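Local coordinates for fructose-2,6-bisphosphatase TIGAR B (Danio rerio, PDB 3E9E), which probably hydrolyses fructose-2,6-bisphosphate, and fructose-1,6-bisphosphate as well, thereby restraining glycolysis and favouring the pentose phosphate pathway, at residues 9-14 against 60-65; 54-59 against 179-184; 199-204 against 236-241; 131-136 against 191-196. The protein carries 1 engineered substitution. All coordinates share one frame; numbering follows the deposited sequence.

The four contacts sample one alpha/beta fold from its catalytic centre to its rim. Contacts 1 and 2 are buried, touch each other and share the bound phosphate: strands 3-10 and 177-182 are neighbours in the sheet, and the site forms where strands give way to loops and helix starts. Contact 4 is equally buried, yet its side chains meet without polar bonds, one helix against another, and it touches contact 2 through Met180 packed on Phe132 and Phe135. Contact 3, only partly buried, lies beside the outermost strand 233-246 and relies on backbone bonding; it meets contact 4 where Cys200 follows helix 184-197. Polar precision thus gathers at the site and apolar packing behind it.

Contact 1 (9-14 against 60-65); sequences VRAGET and QRAIQT. Engineered in segment 9-14: Ala11 (natural residue His). With PO4 (phosphate ion), chain C.
Gly12 donates its backbone N to Thr65 OG1 (2.9 Å) in an almost straight bond, 174° at the hydrogen, fastening the Arg-His-Gly motif of the histidine phosphatases to helix 60-71. The middle residue here is the engineered Ala11, in place of the histidine that forms the phosphohistidine intermediate. Its CB rests 3.9 Å from Arg61 CG, near Ala62.

Two arginines, one from each segment, grip the bound phosphate with paired donors presented at the guanidinium edge. Arg10 NE reaches O2 of the phosphate at 2.7 Å, with its NH2 on O4; Arg61 NE reaches O3 at 2.8 Å, with its NH2 on O1. Second-shell bonds fix these groups: Arg10 NH1 holds Cys215 O, and Arg61 NH2 also binds Gly24 O.

Thr65 has a double role, since OG1, turned back beside its own backbone N (chi1 -60°), also gives its proton to Arg61 O at 2.6 Å. A valine here would probably leave Gly12 N without its acceptor and let the motif shift relative to the helix. Farther out, Thr14 sends its methyl CG2 across the Arg61 chain, 3.5 Å from Arg61 CD.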
loop_
_atom_site.group_PDB
_atom_site.type_symbol
_atom_site.label_atom_id
_atom_site.label_comp_id
_atom_site.label_asym_id
_atom_site.label_seq_id
_atom_site.Cartn_x
_atom_site.Cartn_y
_atom_site.Cartn_z
ATOM N N VAL A 9 -3.854 -1.691 -0.771
ATOM C CA VAL A 9 -5.000 -0.839 -1.034
ATOM C C VAL A 9 -4.756 0.530 -0.389
ATOM O O VAL A 9 -4.353 0.625 0.770
ATOM C CB VAL A 9 -6.317 -1.469 -0.522
ATOM C CG1 VAL A 9 -7.534 -0.549 -0.820
ATOM C CG2 VAL A 9 -6.538 -2.933 -1.135
ATOM N N ARG A 10 -5.002 1.589 -1.139
ATOM C CA ARG A 10 -4.945 2.933 -0.560
ATOM C C ARG A 10 -6.232 3.246 0.193
ATOM O O ARG A 10 -7.320 2.897 -0.260
ATOM C CB ARG A 10 -4.725 3.966 -1.662
ATOM C CG ARG A 10 -4.619 5.427 -1.114
ATOM C CD ARG A 10 -4.522 6.431 -2.251
ATOM N NE ARG A 10 -4.541 7.787 -1.705
ATOM C CZ ARG A 10 -4.889 8.879 -2.383
ATOM N NH1 ARG A 10 -5.235 8.810 -3.674
ATOM N NH2 ARG A 10 -4.887 10.048 -1.752
ATOM N N ALA A 11 -6.123 3.919 1.342
ATOM C CA ALA A 11 -7.320 4.404 2.064
ATOM C C ALA A 11 -8.366 5.061 1.159
ATOM O O ALA A 11 -8.038 5.627 0.115
ATOM C CB ALA A 11 -6.921 5.382 3.192
ATOM N N GLY A 12 -9.625 5.007 1.587
ATOM C CA GLY A 12 -10.675 5.832 0.993
ATOM C C GLY A 12 -10.521 7.335 1.246
ATOM O O GLY A 12 -9.698 7.769 2.064
ATOM N N GLU A 13 -11.327 8.112 0.529
ATOM C CA GLU A 13 -11.357 9.577 0.580
ATOM C C GLU A 13 -11.822 10.063 1.964
ATOM O O GLU A 13 -12.737 9.470 2.549
ATOM C CB GLU A 13 -12.382 10.010 -0.469
ATOM C CG GLU A 13 -12.268 11.389 -1.045
ATOM C CD GLU A 13 -12.924 11.471 -2.411
ATOM O OE1 GLU A 13 -12.516 10.702 -3.335
ATOM O OE2 GLU A 13 -13.846 12.305 -2.564
ATOM N N THR A 14 -11.177 11.101 2.512
ATOM C CA THR A 14 -11.777 11.840 3.646
ATOM C C THR A 14 -12.484 13.063 3.101
ATOM O O THR A 14 -12.606 13.221 1.880
ATOM C CB THR A 14 -10.764 12.273 4.732
ATOM O OG1 THR A 14 -9.838 13.239 4.199
ATOM C CG2 THR A 14 -10.024 11.067 5.297
ATOM N N GLN A 60 -6.819 6.809 11.027
ATOM C CA GLN A 60 -8.225 6.395 11.031
ATOM C C GLN A 60 -8.806 6.045 9.653
ATOM O O GLN A 60 -9.538 5.072 9.532
ATOM C CB GLN A 60 -9.127 7.431 11.724
ATOM C CG GLN A 60 -10.577 6.967 11.771
ATOM C CD GLN A 60 -11.506 7.921 12.494
ATOM O OE1 GLN A 60 -11.329 9.143 12.452
ATOM N NE2 GLN A 60 -12.516 7.364 13.152
ATOM N N ARG A 61 -8.515 6.851 8.636
ATOM C CA ARG A 61 -9.051 6.584 7.308
ATOM C C ARG A 61 -8.584 5.221 6.754
ATOM O O ARG A 61 -9.341 4.550 6.041
ATOM C CB ARG A 61 -8.722 7.716 6.334
ATOM C CG ARG A 61 -7.228 7.965 6.088
ATOM C CD ARG A 61 -7.019 9.398 5.652
ATOM N NE ARG A 61 -5.666 9.705 5.201
ATOM C CZ ARG A 61 -4.706 10.258 5.949
ATOM N NH1 ARG A 61 -4.918 10.558 7.240
ATOM N NH2 ARG A 61 -3.519 10.511 5.396
ATOM N N ALA A 62 -7.359 4.816 7.095
ATOM C CA ALA A 62 -6.849 3.501 6.735
ATOM C C ALA A 62 -7.529 2.402 7.550
ATOM O O ALA A 62 -7.928 1.375 7.006
ATOM C CB ALA A 62 -5.327 3.431 6.887
ATOM N N ILE A 63 -7.662 2.619 8.860
ATOM C CA ILE A 63 -8.349 1.649 9.713
ATOM C C ILE A 63 -9.770 1.343 9.208
ATOM O O ILE A 63 -10.166 0.172 9.100
ATOM C CB ILE A 63 -8.376 2.099 11.195
ATOM C CG1 ILE A 63 -6.951 2.251 11.745
ATOM C CG2 ILE A 63 -9.221 1.137 12.041
ATOM C CD1 ILE A 63 -6.913 2.813 13.198
ATOM N N GLN A 64 -10.518 2.396 8.880
ATOM C CA GLN A 64 -11.923 2.251 8.501
ATOM C C GLN A 64 -12.050 1.559 7.154
ATOM O O GLN A 64 -12.976 0.776 6.929
ATOM C CB GLN A 64 -12.588 3.624 8.402
ATOM C CG GLN A 64 -12.908 4.324 9.716
ATOM C CD GLN A 64 -13.557 5.679 9.472
ATOM O OE1 GLN A 64 -12.919 6.613 8.995
ATOM N NE2 GLN A 64 -14.838 5.783 9.790
ATOM N N THR A 65 -11.138 1.900 6.245
ATOM C CA THR A 65 -11.092 1.305 4.919
ATOM C C THR A 65 -10.893 -0.210 5.079
ATOM O O THR A 65 -11.606 -0.990 4.465
ATOM C CB THR A 65 -9.978 1.946 4.027
ATOM O OG1 THR A 65 -10.226 3.358 3.867
ATOM C CG2 THR A 65 -9.926 1.270 2.628
HETATM P P PO4 C . -4.055 9.415 1.727
HETATM O O1 PO4 C . -2.913 9.726 2.676
HETATM O O2 PO4 C . -3.575 8.331 0.761
HETATM O O3 PO4 C . -5.250 8.927 2.495
HETATM O O4 PO4 C . -4.389 10.704 1.007
#

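Contact 2 (54-59 against 179-184); sequences VFVSNL and LMVSHG. With PO4 (phosphate ion), chain C.
Ser57 OG and His183 NE2 share a hydrogen bond of 2.7 Å, the hydroxyl lying at the edge of the imidazole and in its plane. The bond helps to set the rotation of the ring. The hydroxyl oxygen, anti to its own backbone N (chi1 164°), is held in turn by Leu59 N at 3.2 Å, an ST turn that closes the corner just before helix 60-71. Next in the chain after the histidine, Gly184 N donates to O2 of the phosphate at 2.6 Å, almost straight. His183 stands at the N-cap position of helix 184-197, so the start of that helix, with its partial positive charge, probably favours the anion. The links from His183 ND1 to the phosphate are long and weak.

Behind these groups the strands run side by side at 11°. Phe55 N binds Leu179 O, Val181 N binds Phe55 O, and Ser57 N binds Val181 O at 3.0 Å; each of these carbonyls also takes a CA-H...O contact, from Val54, Met180 and Val56 respectively. Val54 and Val56 lie beside Leu179 and Val181 on one face, with Val56 CG1 4.0 Å from Val181 CB; Phe55 and Met180 turn to the other, under helix 125-147. Leu59 CD1 sits over a face of the His183 ring, 3.5 Å from NE2, and Glu89, the probable proton donor/acceptor, touches the same histidine. The arrangement belongs to the histidine phosphatase fold, whose active site lies at the C-terminal ends of the parallel strands; here His183 probably stabilises the transition state.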
loop_
_atom_site.group_PDB
_atom_site.type_symbol
_atom_site.label_atom_id
_atom_site.label_comp_id
_atom_site.label_asym_id
_atom_site.label_seq_id
_atom_site.Cartn_x
_atom_site.Cartn_y
_atom_site.Cartn_z
ATOM N N VAL A 54 -3.528 -9.354 7.729
ATOM C CA VAL A 54 -3.953 -7.986 7.406
ATOM C C VAL A 54 -3.138 -6.973 8.221
ATOM O O VAL A 54 -3.126 -7.039 9.465
ATOM C CB VAL A 54 -5.456 -7.766 7.682
ATOM C CG1 VAL A 54 -5.821 -6.293 7.505
ATOM C CG2 VAL A 54 -6.351 -8.705 6.784
ATOM N N PHE A 55 -2.498 -6.049 7.506
ATOM C CA PHE A 55 -1.633 -4.991 8.068
ATOM C C PHE A 55 -2.127 -3.628 7.607
ATOM O O PHE A 55 -2.323 -3.405 6.389
ATOM C CB PHE A 55 -0.178 -5.199 7.627
ATOM C CG PHE A 55 0.328 -6.585 7.910
ATOM C CD1 PHE A 55 0.803 -6.915 9.163
ATOM C CD2 PHE A 55 0.264 -7.574 6.926
ATOM C CE1 PHE A 55 1.233 -8.223 9.437
ATOM C CE2 PHE A 55 0.689 -8.851 7.171
ATOM C CZ PHE A 55 1.182 -9.192 8.433
ATOM N N VAL A 56 -2.318 -2.719 8.573
ATOM C CA VAL A 56 -2.992 -1.449 8.313
ATOM C C VAL A 56 -2.305 -0.273 9.010
ATOM O O VAL A 56 -1.895 -0.384 10.173
ATOM C CB VAL A 56 -4.479 -1.480 8.777
ATOM C CG1 VAL A 56 -5.209 -0.250 8.282
ATOM C CG2 VAL A 56 -5.196 -2.719 8.229
ATOM N N SER A 57 -2.183 0.846 8.290
ATOM C CA SER A 57 -1.815 2.122 8.892
ATOM C C SER A 57 -2.738 2.402 10.076
ATOM O O SER A 57 -3.937 2.102 10.022
ATOM C CB SER A 57 -1.964 3.226 7.858
ATOM O OG SER A 57 -1.988 4.516 8.459
ATOM N N ASN A 58 -2.189 2.950 11.157
ATOM C CA ASN A 58 -3.032 3.282 12.311
ATOM C C ASN A 58 -3.680 4.684 12.215
ATOM O O ASN A 58 -4.276 5.160 13.180
ATOM C CB ASN A 58 -2.279 3.077 13.626
ATOM C CG ASN A 58 -1.189 4.104 13.835
ATOM O OD1 ASN A 58 -0.696 4.702 12.892
ATOM N ND2 ASN A 58 -0.820 4.321 15.080
ATOM N N LEU A 59 -3.583 5.327 11.058
ATOM C CA LEU A 59 -4.422 6.491 10.763
ATOM C C LEU A 59 -5.866 6.032 10.517
ATOM O O LEU A 59 -6.112 5.000 9.856
ATOM C CB LEU A 59 -3.895 7.267 9.546
ATOM C CG LEU A 59 -2.589 8.036 9.724
ATOM C CD1 LEU A 59 -1.944 8.412 8.395
ATOM C CD2 LEU A 59 -2.807 9.305 10.588
ATOM N N LEU A 179 -3.035 -8.707 3.137
ATOM C CA LEU A 179 -3.592 -7.410 2.738
ATOM C C LEU A 179 -2.831 -6.285 3.451
ATOM O O LEU A 179 -2.637 -6.344 4.677
ATOM C CB LEU A 179 -5.081 -7.329 3.103
ATOM C CG LEU A 179 -5.819 -5.994 2.930
ATOM C CD1 LEU A 179 -5.804 -5.576 1.452
ATOM C CD2 LEU A 179 -7.288 -6.047 3.471
ATOM N N MET A 180 -2.453 -5.252 2.700
ATOM C CA MET A 180 -1.788 -4.071 3.255
ATOM C C MET A 180 -2.667 -2.849 2.939
ATOM O O MET A 180 -2.985 -2.604 1.762
ATOM C CB MET A 180 -0.400 -3.928 2.608
ATOM C CG MET A 180 0.385 -2.664 3.006
ATOM S SD MET A 180 1.881 -2.385 2.024
ATOM C CE MET A 180 2.704 -3.948 1.977
ATOM N N VAL A 181 -3.096 -2.103 3.964
ATOM C CA VAL A 181 -3.888 -0.890 3.703
ATOM C C VAL A 181 -3.123 0.342 4.179
ATOM O O VAL A 181 -2.768 0.438 5.349
ATOM C CB VAL A 181 -5.298 -0.953 4.323
ATOM C CG1 VAL A 181 -6.109 0.336 4.016
ATOM C CG2 VAL A 181 -6.050 -2.183 3.781
ATOM N N SER A 182 -2.849 1.260 3.254
ATOM C CA SER A 182 -1.946 2.367 3.523
ATOM C C SER A 182 -2.422 3.606 2.762
ATOM O O SER A 182 -3.631 3.797 2.561
ATOM C CB SER A 182 -0.492 1.998 3.174
ATOM O OG SER A 182 0.415 3.032 3.554
ATOM N N HIS A 183 -1.472 4.430 2.347
ATOM C CA HIS A 183 -1.747 5.788 1.875
ATOM C C HIS A 183 -1.002 6.063 0.587
ATOM O O HIS A 183 -0.003 5.405 0.301
ATOM C CB HIS A 183 -1.331 6.782 2.968
ATOM C CG HIS A 183 -2.006 6.511 4.267
ATOM N ND1 HIS A 183 -3.280 6.960 4.537
ATOM C CD2 HIS A 183 -1.638 5.748 5.324
ATOM C CE1 HIS A 183 -3.656 6.517 5.723
ATOM N NE2 HIS A 183 -2.671 5.794 6.230
ATOM N N GLY A 184 -1.482 7.050 -0.164
ATOM C CA GLY A 184 -0.985 7.337 -1.520
ATOM C C GLY A 184 0.511 7.564 -1.655
ATOM O O GLY A 184 1.144 6.961 -2.527
HETATM P P PO4 C . -4.055 9.415 1.727
HETATM O O1 PO4 C . -2.913 9.726 2.676
HETATM O O2 PO4 C . -3.575 8.331 0.761
HETATM O O3 PO4 C . -5.250 8.927 2.495
HETATM O O4 PO4 C . -4.389 10.704 1.007
#

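Contact 3 (199-204 against 236-241); sequences QCCLPA and ATRIQG
Cys201 sets its CB against one side of the Gln240 amide, standing clear of the amide plane at 3.4 Å from OE1. The amide is turned there by a bend in its chain at chi2 (78°), and its NE2 bonds back to Gly241 O at 3.0 Å, in the carbonyl plane and in the plane of the amide itself. Gln240 OE1 in turn lies at the edge of the Arg238 guanidinium, which meets Cys201 SG obliquely.

This is a single bridge laid along the outermost strand of the sheet, 233-246, by the loop that follows helix 184-197. Two backbone bonds make it: Cys201 N to Ile239 O at 2.9 Å and Gly241 N to Cys201 O at 2.8 Å. The touching parts run 49° apart. Just before the bridge a classic beta bulge, Thr237 and Arg238 facing Thr226, turns a corner in the strand.

Inward, Cys200 CB packs 3.6 Å from Ile239 CG2, and Phe223 and Phe225 of the adjoining strand back this pair. Gly241 suits its place, for a CB there would press on Cys201 O and Leu202 CD2. The last touch is Pro203, whose ring carbon CD comes to 3.4 Å from Gly241 O.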
loop_
_atom_site.group_PDB
_atom_site.type_symbol
_atom_site.label_atom_id
_atom_site.label_comp_id
_atom_site.label_asym_id
_atom_site.label_seq_id
_atom_site.Cartn_x
_atom_site.Cartn_y
_atom_site.Cartn_z
ATOM N N GLN A 199 14.120 -4.466 -8.050
ATOM C CA GLN A 199 14.042 -4.919 -9.441
ATOM C C GLN A 199 13.007 -6.037 -9.727
ATOM O O GLN A 199 13.298 -7.000 -10.468
ATOM C CB GLN A 199 15.417 -5.403 -9.891
ATOM C CG GLN A 199 16.547 -4.394 -9.903
ATOM C CD GLN A 199 17.783 -5.022 -10.527
ATOM O OE1 GLN A 199 18.599 -5.625 -9.827
ATOM N NE2 GLN A 199 17.893 -4.942 -11.858
ATOM N N CYS A 200 11.807 -5.902 -9.171
ATOM C CA CYS A 200 10.779 -6.926 -9.298
ATOM C C CYS A 200 10.403 -7.136 -10.761
ATOM O O CYS A 200 10.602 -6.239 -11.586
ATOM C CB CYS A 200 9.537 -6.538 -8.486
ATOM S SG CYS A 200 8.619 -5.148 -9.177
ATOM N N CYS A 201 9.878 -8.323 -11.080
ATOM C CA CYS A 201 9.388 -8.638 -12.422
ATOM C C CYS A 201 8.091 -7.902 -12.668
ATOM O O CYS A 201 7.292 -7.707 -11.739
ATOM C CB CYS A 201 9.116 -10.132 -12.575
ATOM S SG CYS A 201 10.514 -11.189 -12.110
ATOM N N LEU A 202 7.883 -7.519 -13.928
ATOM C CA LEU A 202 6.647 -6.877 -14.365
ATOM C C LEU A 202 5.954 -7.697 -15.443
ATOM O O LEU A 202 6.610 -8.247 -16.338
ATOM C CB LEU A 202 6.931 -5.447 -14.885
ATOM C CG LEU A 202 7.515 -4.525 -13.829
ATOM C CD1 LEU A 202 8.123 -3.275 -14.465
ATOM C CD2 LEU A 202 6.455 -4.191 -12.784
ATOM N N PRO A 203 4.620 -7.769 -15.372
ATOM C CA PRO A 203 3.821 -8.531 -16.329
ATOM C C PRO A 203 3.442 -7.714 -17.561
ATOM O O PRO A 203 3.815 -6.542 -17.676
ATOM C CB PRO A 203 2.541 -8.773 -15.544
ATOM C CG PRO A 203 2.372 -7.498 -14.799
ATOM C CD PRO A 203 3.764 -7.097 -14.372
ATOM N N ALA A 204 2.742 -8.378 -18.476
ATOM C CA ALA A 204 1.775 -7.754 -19.396
ATOM C C ALA A 204 1.899 -6.242 -19.562
ATOM O O ALA A 204 1.216 -5.470 -18.872
ATOM C CB ALA A 204 0.328 -8.133 -18.964
ATOM N N ALA A 236 13.880 -12.228 -0.210
ATOM C CA ALA A 236 13.028 -12.544 -1.345
ATOM C C ALA A 236 13.895 -13.126 -2.454
ATOM O O ALA A 236 14.891 -12.533 -2.826
ATOM C CB ALA A 236 12.275 -11.298 -1.821
ATOM N N THR A 237 13.538 -14.304 -2.955
ATOM C CA THR A 237 14.200 -14.821 -4.147
ATOM C C THR A 237 13.487 -14.350 -5.413
ATOM O O THR A 237 14.054 -14.383 -6.507
ATOM C CB THR A 237 14.279 -16.348 -4.158
ATOM O OG1 THR A 237 12.965 -16.888 -4.017
ATOM C CG2 THR A 237 15.177 -16.849 -3.034
ATOM N N ARG A 238 12.237 -13.908 -5.263
ATOM C CA ARG A 238 11.496 -13.362 -6.396
ATOM C C ARG A 238 10.380 -12.438 -5.911
ATOM O O ARG A 238 9.657 -12.748 -4.954
ATOM C CB ARG A 238 10.908 -14.493 -7.246
ATOM C CG ARG A 238 10.186 -14.019 -8.503
ATOM C CD ARG A 238 9.071 -15.009 -8.952
ATOM N NE ARG A 238 8.836 -14.832 -10.374
ATOM C CZ ARG A 238 9.252 -15.666 -11.314
ATOM N NH1 ARG A 238 9.880 -16.787 -10.973
ATOM N NH2 ARG A 238 9.028 -15.389 -12.595
ATOM N N ILE A 239 10.271 -11.293 -6.569
ATOM C CA ILE A 239 9.134 -10.421 -6.386
ATOM C C ILE A 239 8.499 -10.212 -7.759
ATOM O O ILE A 239 9.172 -9.762 -8.698
ATOM C CB ILE A 239 9.570 -9.065 -5.783
ATOM C CG1 ILE A 239 10.332 -9.288 -4.478
ATOM C CG2 ILE A 239 8.348 -8.177 -5.524
ATOM C CD1 ILE A 239 11.030 -8.044 -3.946
ATOM N N GLN A 240 7.212 -10.532 -7.866
ATOM C CA GLN A 240 6.503 -10.465 -9.145
ATOM C C GLN A 240 5.335 -9.486 -9.024
ATOM O O GLN A 240 4.409 -9.704 -8.235
ATOM C CB GLN A 240 6.004 -11.852 -9.547
ATOM C CG GLN A 240 5.105 -11.879 -10.772
ATOM C CD GLN A 240 5.880 -11.756 -12.077
ATOM O OE1 GLN A 240 6.736 -12.588 -12.381
ATOM N NE2 GLN A 240 5.593 -10.706 -12.846
ATOM N N GLY A 241 5.407 -8.404 -9.797
ATOM C CA GLY A 241 4.295 -7.474 -9.945
ATOM C C GLY A 241 3.170 -8.156 -10.687
ATOM O O GLY A 241 3.430 -8.985 -11.563
#

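Contact 4 (131-136 against 191-196); sequences RFKMFL and VRHLVE
Phe132 meets His193 rim to rim, the two ring planes at 86° and neither lying over the other, where helix 125-147 packs on helix 184-197 in the alpha/beta fold of the histidine phosphatases. The helix axes are 10.8 Å apart and inclined at 74°, so only short patches touch. With CG anti to the backbone N (chi1 -177°), the phenyl group reaches across to the second helix; its CD2 comes to 3.7 Å from His193 CD2, and Leu194 CD2 lies at the ring edge, 3.8 Å from Phe132 CE2. Met180 of the sheet touches the same phenylalanine. An alanine in its place would probably open a gap beside His193 and Leu194, and leave Met180 without part of its packing.

Next, Lys133 CG sits off-centre against the imidazole in a CH-pi contact, 4.1 Å from the ring centroid, while its NZ makes a long, weak ion pair with Glu126. The far nitrogen of the histidine, ND1, is bonded to Asp197 OD2, which helps fix the ring's rotation.

One turn on, Leu136 comes in from the direction opposite to His193. Its CD2 meets the imidazole edge at His193 CD2 and, also at 4.1 Å, the methyl Leu194 CD2.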
loop_
_atom_site.group_PDB
_atom_site.type_symbol
_atom_site.label_atom_id
_atom_site.label_comp_id
_atom_site.label_asym_id
_atom_site.label_seq_id
_atom_site.Cartn_x
_atom_site.Cartn_y
_atom_site.Cartn_z
ATOM N N ARG A 131 11.031 3.252 6.362
ATOM C CA ARG A 131 9.837 2.649 7.005
ATOM C C ARG A 131 9.254 1.460 6.193
ATOM O O ARG A 131 8.813 0.461 6.783
ATOM C CB ARG A 131 8.737 3.693 7.265
ATOM C CG ARG A 131 9.091 4.737 8.327
ATOM C CD ARG A 131 7.858 5.411 8.929
ATOM N NE ARG A 131 7.290 6.466 8.084
ATOM C CZ ARG A 131 6.114 6.403 7.453
ATOM N NH1 ARG A 131 5.350 5.298 7.491
ATOM N NH2 ARG A 131 5.704 7.445 6.755
ATOM N N PHE A 132 9.238 1.582 4.864
ATOM C CA PHE A 132 8.770 0.483 4.016
ATOM C C PHE A 132 9.730 -0.703 4.063
ATOM O O PHE A 132 9.289 -1.845 4.134
ATOM C CB PHE A 132 8.511 0.896 2.562
ATOM C CG PHE A 132 7.950 -0.226 1.719
ATOM C CD1 PHE A 132 6.768 -0.845 2.075
ATOM C CD2 PHE A 132 8.629 -0.690 0.594
ATOM C CE1 PHE A 132 6.231 -1.910 1.305
ATOM C CE2 PHE A 132 8.099 -1.739 -0.191
ATOM C CZ PHE A 132 6.903 -2.341 0.172
ATOM N N LYS A 133 11.036 -0.439 4.046
ATOM C CA LYS A 133 12.016 -1.521 4.160
ATOM C C LYS A 133 11.885 -2.245 5.491
ATOM O O LYS A 133 12.044 -3.471 5.558
ATOM C CB LYS A 133 13.448 -1.014 4.012
ATOM C CG LYS A 133 13.830 -0.438 2.663
ATOM C CD LYS A 133 15.268 0.102 2.758
ATOM C CE LYS A 133 15.478 1.265 1.824
ATOM N NZ LYS A 133 16.862 1.850 1.924
ATOM N N MET A 134 11.599 -1.490 6.547
ATOM C CA MET A 134 11.405 -2.089 7.874
ATOM C C MET A 134 10.094 -2.872 7.883
ATOM O O MET A 134 10.050 -4.002 8.358
ATOM C CB MET A 134 11.401 -1.033 8.978
ATOM C CG MET A 134 12.721 -0.319 9.179
ATOM S SD MET A 134 12.520 1.083 10.316
ATOM C CE MET A 134 12.266 0.232 11.894
ATOM N N PHE A 135 9.031 -2.280 7.341
ATOM C CA PHE A 135 7.781 -3.028 7.197
ATOM C C PHE A 135 7.998 -4.357 6.458
ATOM O O PHE A 135 7.476 -5.405 6.861
ATOM C CB PHE A 135 6.693 -2.221 6.475
ATOM C CG PHE A 135 5.438 -3.022 6.247
ATOM C CD1 PHE A 135 4.597 -3.330 7.319
ATOM C CD2 PHE A 135 5.134 -3.532 4.979
ATOM C CE1 PHE A 135 3.434 -4.128 7.129
ATOM C CE2 PHE A 135 3.979 -4.326 4.776
ATOM C CZ PHE A 135 3.122 -4.612 5.856
ATOM N N LEU A 136 8.769 -4.304 5.375
ATOM C CA LEU A 136 9.000 -5.461 4.524
ATOM C C LEU A 136 9.738 -6.568 5.282
ATOM O O LEU A 136 9.341 -7.741 5.234
ATOM C CB LEU A 136 9.762 -5.018 3.280
ATOM C CG LEU A 136 9.502 -5.612 1.901
ATOM C CD1 LEU A 136 8.003 -5.851 1.520
ATOM C CD2 LEU A 136 10.223 -4.750 0.865
ATOM N N VAL A 191 5.990 1.029 -3.969
ATOM C CA VAL A 191 6.039 0.498 -5.328
ATOM C C VAL A 191 7.388 0.818 -5.997
ATOM O O VAL A 191 8.004 -0.049 -6.618
ATOM C CB VAL A 191 4.827 0.988 -6.154
ATOM C CG1 VAL A 191 5.034 0.785 -7.701
ATOM C CG2 VAL A 191 3.547 0.328 -5.628
ATOM N N ARG A 192 7.866 2.046 -5.823
ATOM C CA ARG A 192 9.139 2.454 -6.399
ATOM C C ARG A 192 10.294 1.617 -5.853
ATOM O O ARG A 192 11.172 1.183 -6.597
ATOM C CB ARG A 192 9.387 3.954 -6.200
ATOM C CG ARG A 192 10.534 4.486 -7.018
ATOM C CD ARG A 192 10.704 6.026 -6.958
ATOM N NE ARG A 192 9.744 6.711 -7.829
ATOM C CZ ARG A 192 9.948 7.030 -9.110
ATOM N NH1 ARG A 192 11.095 6.739 -9.718
ATOM N NH2 ARG A 192 8.995 7.652 -9.797
ATOM N N HIS A 193 10.294 1.385 -4.550
ATOM C CA HIS A 193 11.310 0.523 -3.967
ATOM C C HIS A 193 11.264 -0.908 -4.552
ATOM O O HIS A 193 12.305 -1.497 -4.894
ATOM C CB HIS A 193 11.141 0.500 -2.457
ATOM C CG HIS A 193 12.090 -0.417 -1.763
ATOM N ND1 HIS A 193 13.451 -0.201 -1.748
ATOM C CD2 HIS A 193 11.878 -1.553 -1.066
ATOM C CE1 HIS A 193 14.037 -1.171 -1.072
ATOM N NE2 HIS A 193 13.104 -2.002 -0.645
ATOM N N LEU A 194 10.055 -1.456 -4.673
ATOM C CA LEU A 194 9.883 -2.808 -5.195
ATOM C C LEU A 194 10.412 -2.870 -6.624
ATOM O O LEU A 194 11.185 -3.773 -6.970
ATOM C CB LEU A 194 8.409 -3.241 -5.119
ATOM C CG LEU A 194 7.857 -3.444 -3.699
ATOM C CD1 LEU A 194 6.410 -3.961 -3.728
ATOM C CD2 LEU A 194 8.717 -4.409 -2.891
ATOM N N VAL A 195 10.049 -1.855 -7.409
ATOM C CA VAL A 195 10.333 -1.811 -8.843
ATOM C C VAL A 195 11.764 -1.412 -9.119
ATOM O O VAL A 195 12.436 -2.098 -9.868
ATOM C CB VAL A 195 9.326 -0.908 -9.601
ATOM C CG1 VAL A 195 9.795 -0.612 -11.018
ATOM C CG2 VAL A 195 7.961 -1.556 -9.634
ATOM N N GLU A 196 12.239 -0.330 -8.491
ATOM C CA GLU A 196 13.582 0.223 -8.748
ATOM C C GLU A 196 14.699 -0.400 -7.944
ATOM O O GLU A 196 15.727 -0.769 -8.498
ATOM C CB GLU A 196 13.636 1.720 -8.424
ATOM C CG GLU A 196 12.825 2.620 -9.312
ATOM C CD GLU A 196 13.110 4.120 -9.048
ATOM O OE1 GLU A 196 13.662 4.489 -7.968
ATOM O OE2 GLU A 196 12.776 4.926 -9.944
#